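Local coordinates for 5'-Methylthioadenosine Nucleosidase (Arabidopsis thaliana, PDB 2H8G), which is a nucleosidase of the phosphorylase superfamily with a mixed alpha/beta fold, and holds adenine in a pocket, at residues S49-S54 / L64-H69; V29-A34 / I110-G115; S134-H139 / L175-S180; P162-E167 / T253-F258. All coordinates share one frame; numbering follows the deposited sequence.

Contact 1 (S49-S54 / L64-H69); sequences SETTDS and LYHGVH
The imidazole of His66 receives its neighbour at the ring's edge: Ser49 O lies 2.9 Å from His66 ND1, which donates a hydrogen bond to it although the oxygen stands 26° out of the ring plane. Obliquely beside it comes a methyl group, with Thr51 CG2 only 3.0 Å from His66 ND1, a tight fit. With chi1 at 71°, CG of His66 stands between its own backbone N and carbonyl carbon, and this brings the ring to the carbonyl that the His66 N-H already uses. Ser49 O is thus gripped twice by one residue, the backbone and ring donors arriving from opposite faces of its plane. Ser49 and His66 form an antiparallel hydrogen-bonded pair, completed by Ser49 N bonding to His66 O.

On the other face of the sheet, the Tyr65 ring is met obliquely by Glu50, with Glu50 CB 3.8 Å from Tyr65 CD2. The glutamate carboxylate plane is turned 77° from the ring. Beyond this non-hydrogen-bonded pair, Leu64 O takes two donors from the same threonine, Thr51 N at 2.9 Å and Thr51 OG1 also at 2.9 Å. A water accepts from Leu64 N and donates to Thr51 O, carrying the pairing one step further as strand gives way to loop.

The short strand 49-50 thus finishes the sheet on one side of strand 63-69, whose other side pairs antiparallel with strand 72-78, while the buried Tyr65 packs on Leu40 and Val43 of helix 36-45.

Contact 2 (V29-A34 / I110-G115); sequences VVFVIA and IIINAG
Val29 begins the packing of two neighbouring parallel strands by resting its CG2 against Ile110 CG2, 3.8 Å away. The pair lies in the core of the central sheet of an alpha/beta/alpha sandwich, and its strand segments run at 27° to each other. Val30 follows on the opposite face and joins by its backbone: its N bonds to Ile110 O, and its O accepts from Ile112 N at 2.9 Å, the regular alternation of parallel strands.

Phe31 returns to the face of Val29. Its ring lies alongside Ile112, whose CB stands over one ring face in a CH-pi contact, 4.1 Å from the centroid of the Phe31 ring. The far end of the isoleucine also follows the ring, with Phe31 CZ 3.5 Å from Ile112 CD1, and Ala114 CB sits near the ring plane at its edge. Helix 233-259 covers this face through Ala252, Val255, Ile256 and Ile259, whereas helix 92-106 covers Val30, Val32 and Ile111 on the other.

Val32 N bonds to Ile112 O, and Val32 O draws in the amide of Asn113, with Asn113 ND2 at 3.0 Å from Val32 O. This donor comes from above the carbonyl plane, while the oxygen lies in the plane of the amide. With chi1 at 175°, CG of Asn113 is anti to the backbone N and the amide reaches across to the neighbouring strand; OD1 accepts from Lys221 NZ, so the buried amide is held at both ends. Beyond Ile33 a water links the two segments: it accepts from Ala34 N at 2.9 Å and lies 2.7 Å from Ala114 O, to which it can donate.

Contact 3 (S134-H139 / L175-S180); sequences SDVVFH and LSTGDS
Asp135 O and Leu175 N start a parallel strand pair in which the facing backbone groups are satisfied one after another. Leu175 N donates to Asp135 O at 3.1 Å, Val137 N to Leu175 O, and Thr177 N to Val137 O at 2.8 Å. The last link, His139 N to Thr177 O at 2.9 Å, carries the pattern past the end of strand 130-138.

Thr177 O has a second role, for it lies 3.3 Å above the plane of the His139 ring, toward the rim. A chi1 of 50° folds that ring back over the partner strand. From there His139 NE2 gives a weak bond to a water that lies 2.8 Å from Ser180 O and can donate to it. Among the apolar side chains, Val136 CG2 packs 4.0 Å from Leu175 CG.

The polar side chains find their partners beyond the pair. Asp135 forms a salt bridge with Arg174 and accepts from Gln157, and Ser176 OG bonds with Asn194 ND2. Ser180 OG bonds to Arg142 N of the second subunit, bringing the loop after the strand to the dimer interface.

Thr177 OG1 is hydrogen-bonded to both Asp200 OD2 and Ala204 N. Since Asp200 lines the adenine pocket, Thr177 is a second-shell residue that would help fix the position of that carboxylate. The His139 side chain itself lies about 6 Å from the adenine. Such a placement, with the ligand near the carboxyl ends of adjacent parallel strands and the loops that leave them, is a familiar feature of alpha/beta folds.

Contact 4 (P162-E167 / T253-F258); sequences PNLLKE and TKVINF
Leu164 and Phe258 mark the nearest backbone approach of two helical segments whose axes stay 11.0 Å apart and diverge by 129° in direction, leaving side chains to bridge the gap. No hydrogen bond joins them. Most of the bridging falls to Phe258, whose CG stands anti to the backbone N (chi1 180°) and carries the ring straight out to the first turn of helix 162-168.

There the ring meets main chain as much as side chain. Leu164 CA lies over one face in a CH-pi contact, 3.9 Å from the centroid of the Phe258 ring, and the far atom Phe258 CZ comes to 3.5 Å from Leu164 N. Leu164 CB adds to this at 3.7 Å from Phe258 CE2, and Asn163 CB touches the end of the ring at 3.7 Å from Phe258 CZ. Glu167 approaches one turn later: its CB is 3.9 Å from Phe258 CE1, its chain bends at chi2, and its aliphatic part lies against the ring while the carboxylate plane is turned 78° from it.

A second, smaller contact is made by branched ends, Leu164 CD1 meeting Val255 CG1 at 4.0 Å. Phe258 is further engaged by Arg262 in a cation-pi interaction, and Asn163 ND2 donates to Asp266 O near the end of the chain.

The short helix 162-168 is thereby packed against the last turns of the long helix 233-259. Leu164 also rests on Leu132 of strand 130-138, and Val255 on Leu168, so the contact joins the outer layer of helices to the sheet beneath.

From the N terminus, the chain first lays down 29-34, and contact 2 is completed only at 110-115, after 75 intervening residues. Contact 1 opens and closes within that span as a short antiparallel excursion at the margin of the same sheet. Strand 110-119 then leads to strand 130-138, which opens contact 3. Before 175-180 closes it, 162-167 opens contact 4, so contacts 3 and 4 cross; contact 4 closes last, at 253-258. This late helix gathers the fold: Asn257 probably hydrogen-bonds to His69 of contact 1, and Ile256 packs on Phe31 of contact 2. Contacts 1 and 3 lie on opposite sides of the chain's centre.

Contact 1 (S49-S54 / L64-H69)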
# COMPACT_ATOMS: atom_id res chain seq x y z
N SER A 49 -7.80 8.60 -25.01
CA SER A 49 -9.03 9.21 -24.52
C SER A 49 -9.33 8.76 -23.09
O SER A 49 -9.16 7.60 -22.75
CB SER A 49 -10.20 8.83 -25.43
OG SER A 49 -9.99 9.29 -26.76
N GLU A 50 -9.79 9.70 -22.28
CA GLU A 50 -10.13 9.42 -20.89
C GLU A 50 -11.47 8.70 -20.83
O GLU A 50 -12.50 9.28 -21.14
CB GLU A 50 -10.21 10.72 -20.09
CG GLU A 50 -10.32 10.51 -18.58
CD GLU A 50 -10.54 11.81 -17.83
OE1 GLU A 50 -9.82 12.79 -18.10
OE2 GLU A 50 -11.44 11.84 -16.96
N THR A 51 -11.45 7.43 -20.43
CA THR A 51 -12.68 6.65 -20.33
C THR A 51 -13.60 7.29 -19.29
O THR A 51 -13.22 7.47 -18.14
CB THR A 51 -12.40 5.20 -19.89
OG1 THR A 51 -11.79 5.20 -18.59
CG2 THR A 51 -11.46 4.52 -20.88
N THR A 52 -14.81 7.64 -19.72
CA THR A 52 -15.77 8.27 -18.82
C THR A 52 -16.77 7.26 -18.28
O THR A 52 -17.48 7.54 -17.31
CB THR A 52 -16.53 9.40 -19.54
OG1 THR A 52 -17.19 8.88 -20.70
CG2 THR A 52 -15.58 10.51 -19.96
N ASP A 53 -16.84 6.09 -18.91
CA ASP A 53 -17.77 5.05 -18.49
C ASP A 53 -17.26 4.26 -17.29
O ASP A 53 -17.78 3.19 -16.98
CB ASP A 53 -18.06 4.10 -19.65
CG ASP A 53 -16.82 3.39 -20.15
OD1 ASP A 53 -16.25 2.59 -19.37
OD2 ASP A 53 -16.42 3.62 -21.31
N SER A 54 -16.25 4.80 -16.60
CA SER A 54 -15.68 4.15 -15.43
C SER A 54 -15.45 2.65 -15.63
O SER A 54 -16.21 1.82 -15.12
CB SER A 54 -16.58 4.38 -14.21
OG SER A 54 -17.89 3.88 -14.44
N LEU A 64 -8.54 6.38 -16.07
CA LEU A 64 -8.05 5.43 -17.06
C LEU A 64 -8.12 6.01 -18.46
O LEU A 64 -9.19 6.40 -18.93
CB LEU A 64 -8.87 4.14 -17.00
CG LEU A 64 -8.63 3.11 -18.11
CD1 LEU A 64 -7.17 2.67 -18.11
CD2 LEU A 64 -9.55 1.92 -17.90
N TYR A 65 -6.97 6.10 -19.13
CA TYR A 65 -6.93 6.61 -20.50
C TYR A 65 -6.67 5.41 -21.40
O TYR A 65 -5.77 4.61 -21.12
CB TYR A 65 -5.80 7.63 -20.68
CG TYR A 65 -5.83 8.81 -19.74
CD1 TYR A 65 -5.25 8.73 -18.47
CD2 TYR A 65 -6.43 10.02 -20.12
CE1 TYR A 65 -5.25 9.82 -17.61
CE2 TYR A 65 -6.43 11.12 -19.26
CZ TYR A 65 -5.84 11.01 -18.01
OH TYR A 65 -5.84 12.09 -17.16
N HIS A 66 -7.44 5.29 -22.47
CA HIS A 66 -7.26 4.17 -23.38
C HIS A 66 -7.04 4.66 -24.81
O HIS A 66 -7.44 5.77 -25.17
CB HIS A 66 -8.47 3.23 -23.34
CG HIS A 66 -9.71 3.80 -23.95
ND1 HIS A 66 -10.26 5.00 -23.56
CD2 HIS A 66 -10.52 3.32 -24.93
CE1 HIS A 66 -11.35 5.24 -24.27
NE2 HIS A 66 -11.53 4.23 -25.10
N GLY A 67 -6.38 3.83 -25.61
CA GLY A 67 -6.11 4.20 -26.98
C GLY A 67 -5.40 3.07 -27.70
O GLY A 67 -5.11 2.03 -27.11
N VAL A 68 -5.14 3.27 -28.99
CA VAL A 68 -4.47 2.25 -29.78
C VAL A 68 -3.34 2.84 -30.61
O VAL A 68 -3.50 3.88 -31.25
CB VAL A 68 -5.46 1.54 -30.73
CG1 VAL A 68 -4.75 0.42 -31.48
CG2 VAL A 68 -6.64 0.99 -29.94
N HIS A 69 -2.20 2.16 -30.59
CA HIS A 69 -1.04 2.59 -31.36
C HIS A 69 -0.51 1.37 -32.08
O HIS A 69 -0.00 0.44 -31.46
CB HIS A 69 0.04 3.15 -30.43
CG HIS A 69 1.22 3.72 -31.17
ND1 HIS A 69 1.12 4.82 -31.98
CD2 HIS A 69 2.51 3.33 -31.21
CE1 HIS A 69 2.30 5.09 -32.50
NE2 HIS A 69 3.16 4.20 -32.05
O HOH W 1 -8.70 6.69 -28.06
O HOH W 2 -11.34 7.12 -16.22

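Contact 2 (V29-A34 / I110-G115)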
# COMPACT_ATOMS: atom_id res chain seq x y z
N VAL A 29 -0.54 -3.09 -23.08
CA VAL A 29 0.41 -2.54 -22.12
C VAL A 29 -0.33 -1.59 -21.20
O VAL A 29 -1.19 -0.83 -21.65
CB VAL A 29 1.52 -1.74 -22.82
CG1 VAL A 29 2.49 -1.17 -21.79
CG2 VAL A 29 2.25 -2.62 -23.83
N VAL A 30 -0.02 -1.65 -19.91
CA VAL A 30 -0.63 -0.75 -18.95
C VAL A 30 0.46 0.09 -18.30
O VAL A 30 1.44 -0.45 -17.80
CB VAL A 30 -1.37 -1.50 -17.81
CG1 VAL A 30 -1.72 -0.52 -16.69
CG2 VAL A 30 -2.65 -2.14 -18.34
N PHE A 31 0.30 1.41 -18.36
CA PHE A 31 1.24 2.32 -17.72
C PHE A 31 0.60 2.70 -16.39
O PHE A 31 -0.57 3.09 -16.36
CB PHE A 31 1.42 3.62 -18.51
CG PHE A 31 2.41 3.52 -19.64
CD1 PHE A 31 2.03 2.96 -20.86
CD2 PHE A 31 3.70 4.02 -19.50
CE1 PHE A 31 2.94 2.89 -21.92
CE2 PHE A 31 4.61 3.96 -20.56
CZ PHE A 31 4.23 3.39 -21.77
N VAL A 32 1.35 2.56 -15.30
CA VAL A 32 0.86 2.96 -14.00
C VAL A 32 1.64 4.24 -13.72
O VAL A 32 2.87 4.20 -13.62
CB VAL A 32 1.16 1.91 -12.91
CG1 VAL A 32 0.82 2.47 -11.54
CG2 VAL A 32 0.36 0.64 -13.18
N ILE A 33 0.93 5.36 -13.64
CA ILE A 33 1.56 6.66 -13.42
C ILE A 33 0.88 7.38 -12.26
O ILE A 33 -0.34 7.60 -12.26
CB ILE A 33 1.46 7.51 -14.71
CG1 ILE A 33 2.12 6.73 -15.86
CG2 ILE A 33 2.14 8.86 -14.52
CD1 ILE A 33 2.10 7.43 -17.21
N ALA A 34 1.67 7.75 -11.26
CA ALA A 34 1.17 8.39 -10.05
C ALA A 34 0.55 9.78 -10.19
O ALA A 34 -0.48 10.06 -9.58
CB ALA A 34 2.27 8.45 -9.01
N ILE A 110 2.24 -6.65 -20.05
CA ILE A 110 3.35 -6.05 -19.34
C ILE A 110 2.92 -4.72 -18.73
O ILE A 110 2.06 -4.03 -19.28
CB ILE A 110 4.55 -5.83 -20.30
CG1 ILE A 110 5.76 -5.28 -19.55
CG2 ILE A 110 4.13 -4.91 -21.44
CD1 ILE A 110 7.06 -5.38 -20.35
N ILE A 111 3.51 -4.38 -17.59
CA ILE A 111 3.20 -3.13 -16.91
C ILE A 111 4.42 -2.23 -16.94
O ILE A 111 5.54 -2.69 -16.78
CB ILE A 111 2.84 -3.38 -15.43
CG1 ILE A 111 1.58 -4.23 -15.33
CG2 ILE A 111 2.66 -2.05 -14.70
CD1 ILE A 111 1.35 -4.81 -13.95
N ILE A 112 4.20 -0.94 -17.17
CA ILE A 112 5.30 0.01 -17.16
C ILE A 112 4.97 1.07 -16.12
O ILE A 112 3.96 1.77 -16.25
CB ILE A 112 5.47 0.74 -18.52
CG1 ILE A 112 5.74 -0.27 -19.63
CG2 ILE A 112 6.63 1.74 -18.41
CD1 ILE A 112 5.86 0.36 -21.01
N ASN A 113 5.79 1.17 -15.09
CA ASN A 113 5.60 2.18 -14.05
C ASN A 113 6.51 3.33 -14.48
O ASN A 113 7.73 3.22 -14.41
CB ASN A 113 6.04 1.64 -12.68
CG ASN A 113 5.98 2.69 -11.58
OD1 ASN A 113 6.80 2.68 -10.66
ND2 ASN A 113 5.00 3.59 -11.67
N ALA A 114 5.92 4.41 -14.97
CA ALA A 114 6.70 5.55 -15.43
C ALA A 114 6.44 6.75 -14.53
O ALA A 114 5.30 7.02 -14.17
CB ALA A 114 6.32 5.89 -16.88
N GLY A 115 7.51 7.46 -14.17
CA GLY A 115 7.34 8.62 -13.32
C GLY A 115 8.65 9.29 -12.99
O GLY A 115 9.72 8.82 -13.40
O HOH W 3 4.51 7.78 -11.65

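Contact 3 (S134-H139 / L175-S180)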
# COMPACT_ATOMS: atom_id res chain seq x y z
N SER A 134 16.76 -1.77 -12.68
CA SER A 134 17.22 -3.16 -12.64
C SER A 134 16.42 -3.95 -11.60
O SER A 134 15.82 -4.98 -11.91
CB SER A 134 18.71 -3.22 -12.29
OG SER A 134 19.01 -2.47 -11.13
N ASP A 135 16.42 -3.47 -10.36
CA ASP A 135 15.66 -4.10 -9.29
C ASP A 135 15.16 -3.00 -8.37
O ASP A 135 15.59 -1.85 -8.47
CB ASP A 135 16.47 -5.14 -8.51
CG ASP A 135 17.81 -4.61 -8.03
OD1 ASP A 135 17.95 -3.39 -7.85
OD2 ASP A 135 18.71 -5.45 -7.80
N VAL A 136 14.25 -3.35 -7.48
CA VAL A 136 13.65 -2.37 -6.59
C VAL A 136 13.52 -2.87 -5.16
O VAL A 136 13.36 -4.07 -4.92
CB VAL A 136 12.26 -1.97 -7.13
CG1 VAL A 136 11.33 -3.18 -7.13
CG2 VAL A 136 11.69 -0.82 -6.32
N VAL A 137 13.62 -1.95 -4.21
CA VAL A 137 13.51 -2.26 -2.79
C VAL A 137 12.77 -1.13 -2.08
O VAL A 137 12.55 -0.07 -2.67
CB VAL A 137 14.91 -2.37 -2.13
CG1 VAL A 137 15.69 -3.52 -2.73
CG2 VAL A 137 15.68 -1.06 -2.29
N PHE A 138 12.38 -1.39 -0.83
CA PHE A 138 11.74 -0.37 0.02
C PHE A 138 12.81 0.05 1.03
O PHE A 138 13.59 -0.79 1.48
CB PHE A 138 10.59 -0.93 0.87
CG PHE A 138 9.34 -1.26 0.11
CD1 PHE A 138 9.13 -2.53 -0.38
CD2 PHE A 138 8.34 -0.30 -0.05
CE1 PHE A 138 7.93 -2.87 -1.01
CE2 PHE A 138 7.14 -0.62 -0.69
CZ PHE A 138 6.94 -1.91 -1.17
N HIS A 139 12.83 1.32 1.41
CA HIS A 139 13.79 1.77 2.43
C HIS A 139 13.10 2.20 3.72
O HIS A 139 13.77 2.52 4.69
CB HIS A 139 14.68 2.91 1.91
CG HIS A 139 13.94 4.05 1.29
ND1 HIS A 139 13.27 5.01 2.02
CD2 HIS A 139 13.77 4.38 -0.01
CE1 HIS A 139 12.72 5.89 1.19
NE2 HIS A 139 13.01 5.53 -0.05
N LEU A 175 16.26 1.03 -7.70
CA LEU A 175 15.30 2.00 -7.22
C LEU A 175 14.91 1.68 -5.77
O LEU A 175 14.68 0.52 -5.44
CB LEU A 175 14.03 1.95 -8.09
CG LEU A 175 12.82 2.78 -7.63
CD1 LEU A 175 13.19 4.25 -7.61
CD2 LEU A 175 11.64 2.53 -8.56
N SER A 176 14.86 2.70 -4.92
CA SER A 176 14.47 2.52 -3.53
C SER A 176 13.22 3.36 -3.29
O SER A 176 13.21 4.57 -3.53
CB SER A 176 15.61 2.94 -2.60
OG SER A 176 15.33 2.55 -1.27
N THR A 177 12.18 2.69 -2.82
CA THR A 177 10.87 3.28 -2.58
C THR A 177 10.53 3.52 -1.12
O THR A 177 10.87 2.72 -0.25
CB THR A 177 9.78 2.34 -3.16
OG1 THR A 177 9.97 2.21 -4.57
CG2 THR A 177 8.37 2.87 -2.86
N GLY A 178 9.84 4.63 -0.87
CA GLY A 178 9.39 4.97 0.47
C GLY A 178 8.24 5.94 0.33
O GLY A 178 8.13 6.62 -0.69
N ASP A 179 7.38 6.04 1.34
CA ASP A 179 6.26 6.96 1.24
C ASP A 179 6.52 8.41 1.62
O ASP A 179 5.58 9.20 1.72
CB ASP A 179 5.07 6.44 2.04
CG ASP A 179 4.33 5.36 1.30
OD1 ASP A 179 4.59 4.17 1.55
OD2 ASP A 179 3.51 5.72 0.44
N SER A 180 7.78 8.76 1.83
CA SER A 180 8.13 10.14 2.16
C SER A 180 8.92 10.74 1.01
O SER A 180 9.74 10.07 0.39
CB SER A 180 8.93 10.20 3.46
OG SER A 180 8.14 9.79 4.56
O HOH W 4 10.92 7.89 -0.89

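Contact 4 (P162-E167 / T253-F258)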
# COMPACT_ATOMS: atom_id res chain seq x y z
N PRO A 162 16.93 -6.69 -22.16
CA PRO A 162 18.27 -6.46 -22.72
C PRO A 162 18.29 -5.76 -24.08
O PRO A 162 19.10 -4.86 -24.30
CB PRO A 162 18.86 -7.87 -22.78
CG PRO A 162 17.66 -8.72 -23.03
CD PRO A 162 16.66 -8.14 -22.05
N ASN A 163 17.40 -6.17 -24.98
CA ASN A 163 17.37 -5.55 -26.31
C ASN A 163 16.89 -4.11 -26.26
O ASN A 163 17.38 -3.25 -27.00
CB ASN A 163 16.48 -6.36 -27.26
CG ASN A 163 17.04 -7.73 -27.55
OD1 ASN A 163 18.24 -7.88 -27.78
ND2 ASN A 163 16.18 -8.74 -27.57
N LEU A 164 15.94 -3.83 -25.38
CA LEU A 164 15.42 -2.47 -25.23
C LEU A 164 16.55 -1.56 -24.77
O LEU A 164 16.73 -0.47 -25.29
CB LEU A 164 14.28 -2.45 -24.20
CG LEU A 164 13.60 -1.11 -23.87
CD1 LEU A 164 12.29 -1.39 -23.14
CD2 LEU A 164 14.51 -0.25 -23.01
N LEU A 165 17.31 -2.04 -23.80
CA LEU A 165 18.42 -1.27 -23.25
C LEU A 165 19.53 -1.05 -24.28
O LEU A 165 20.14 0.01 -24.32
CB LEU A 165 18.98 -1.99 -22.02
CG LEU A 165 19.95 -1.23 -21.11
CD1 LEU A 165 19.25 -0.02 -20.52
CD2 LEU A 165 20.43 -2.15 -19.99
N LYS A 166 19.76 -2.05 -25.12
CA LYS A 166 20.80 -1.97 -26.15
C LYS A 166 20.39 -1.05 -27.31
O LYS A 166 21.23 -0.62 -28.10
CB LYS A 166 21.11 -3.37 -26.68
CG LYS A 166 22.13 -3.40 -27.80
CD LYS A 166 23.43 -2.74 -27.36
CE LYS A 166 24.31 -2.46 -28.56
NZ LYS A 166 23.61 -1.59 -29.53
N GLU A 167 19.10 -0.75 -27.40
CA GLU A 167 18.57 0.10 -28.45
C GLU A 167 18.42 1.55 -27.99
O GLU A 167 18.82 2.48 -28.68
CB GLU A 167 17.20 -0.42 -28.90
CG GLU A 167 16.43 0.50 -29.82
CD GLU A 167 16.76 0.28 -31.28
OE1 GLU A 167 17.92 0.53 -31.68
OE2 GLU A 167 15.85 -0.14 -32.03
N THR A 253 7.67 6.99 -25.27
CA THR A 253 7.24 6.82 -26.65
C THR A 253 8.17 5.87 -27.39
O THR A 253 7.71 5.00 -28.14
CB THR A 253 7.20 8.17 -27.39
OG1 THR A 253 6.22 9.01 -26.77
CG2 THR A 253 6.84 7.97 -28.85
N LYS A 254 9.47 6.01 -27.18
CA LYS A 254 10.43 5.13 -27.83
C LYS A 254 10.27 3.70 -27.32
O LYS A 254 10.45 2.75 -28.07
CB LYS A 254 11.86 5.61 -27.56
CG LYS A 254 12.21 6.92 -28.25
CD LYS A 254 13.63 7.33 -27.94
CE LYS A 254 13.99 8.63 -28.64
NZ LYS A 254 13.91 8.50 -30.12
N VAL A 255 9.91 3.56 -26.05
CA VAL A 255 9.72 2.24 -25.48
C VAL A 255 8.49 1.58 -26.11
O VAL A 255 8.53 0.40 -26.47
CB VAL A 255 9.56 2.32 -23.95
CG1 VAL A 255 9.09 0.98 -23.40
CG2 VAL A 255 10.90 2.71 -23.31
N ILE A 256 7.41 2.34 -26.25
CA ILE A 256 6.20 1.81 -26.85
C ILE A 256 6.45 1.34 -28.28
O ILE A 256 6.03 0.25 -28.67
CB ILE A 256 5.06 2.85 -26.84
CG1 ILE A 256 4.49 2.97 -25.42
CG2 ILE A 256 3.96 2.46 -27.82
CD1 ILE A 256 3.97 1.65 -24.87
N ASN A 257 7.13 2.17 -29.06
CA ASN A 257 7.42 1.80 -30.45
C ASN A 257 8.36 0.61 -30.55
O ASN A 257 8.34 -0.12 -31.54
CB ASN A 257 7.97 3.00 -31.21
CG ASN A 257 6.88 3.97 -31.64
OD1 ASN A 257 5.94 3.58 -32.33
ND2 ASN A 257 7.00 5.22 -31.23
N PHE A 258 9.19 0.41 -29.53
CA PHE A 258 10.12 -0.72 -29.52
C PHE A 258 9.36 -2.01 -29.22
O PHE A 258 9.57 -3.03 -29.88
CB PHE A 258 11.19 -0.52 -28.45
CG PHE A 258 12.18 -1.65 -28.38
CD1 PHE A 258 13.25 -1.71 -29.26
CD2 PHE A 258 12.03 -2.66 -27.44
CE1 PHE A 258 14.16 -2.77 -29.21
CE2 PHE A 258 12.93 -3.72 -27.38
CZ PHE A 258 14.00 -3.77 -28.26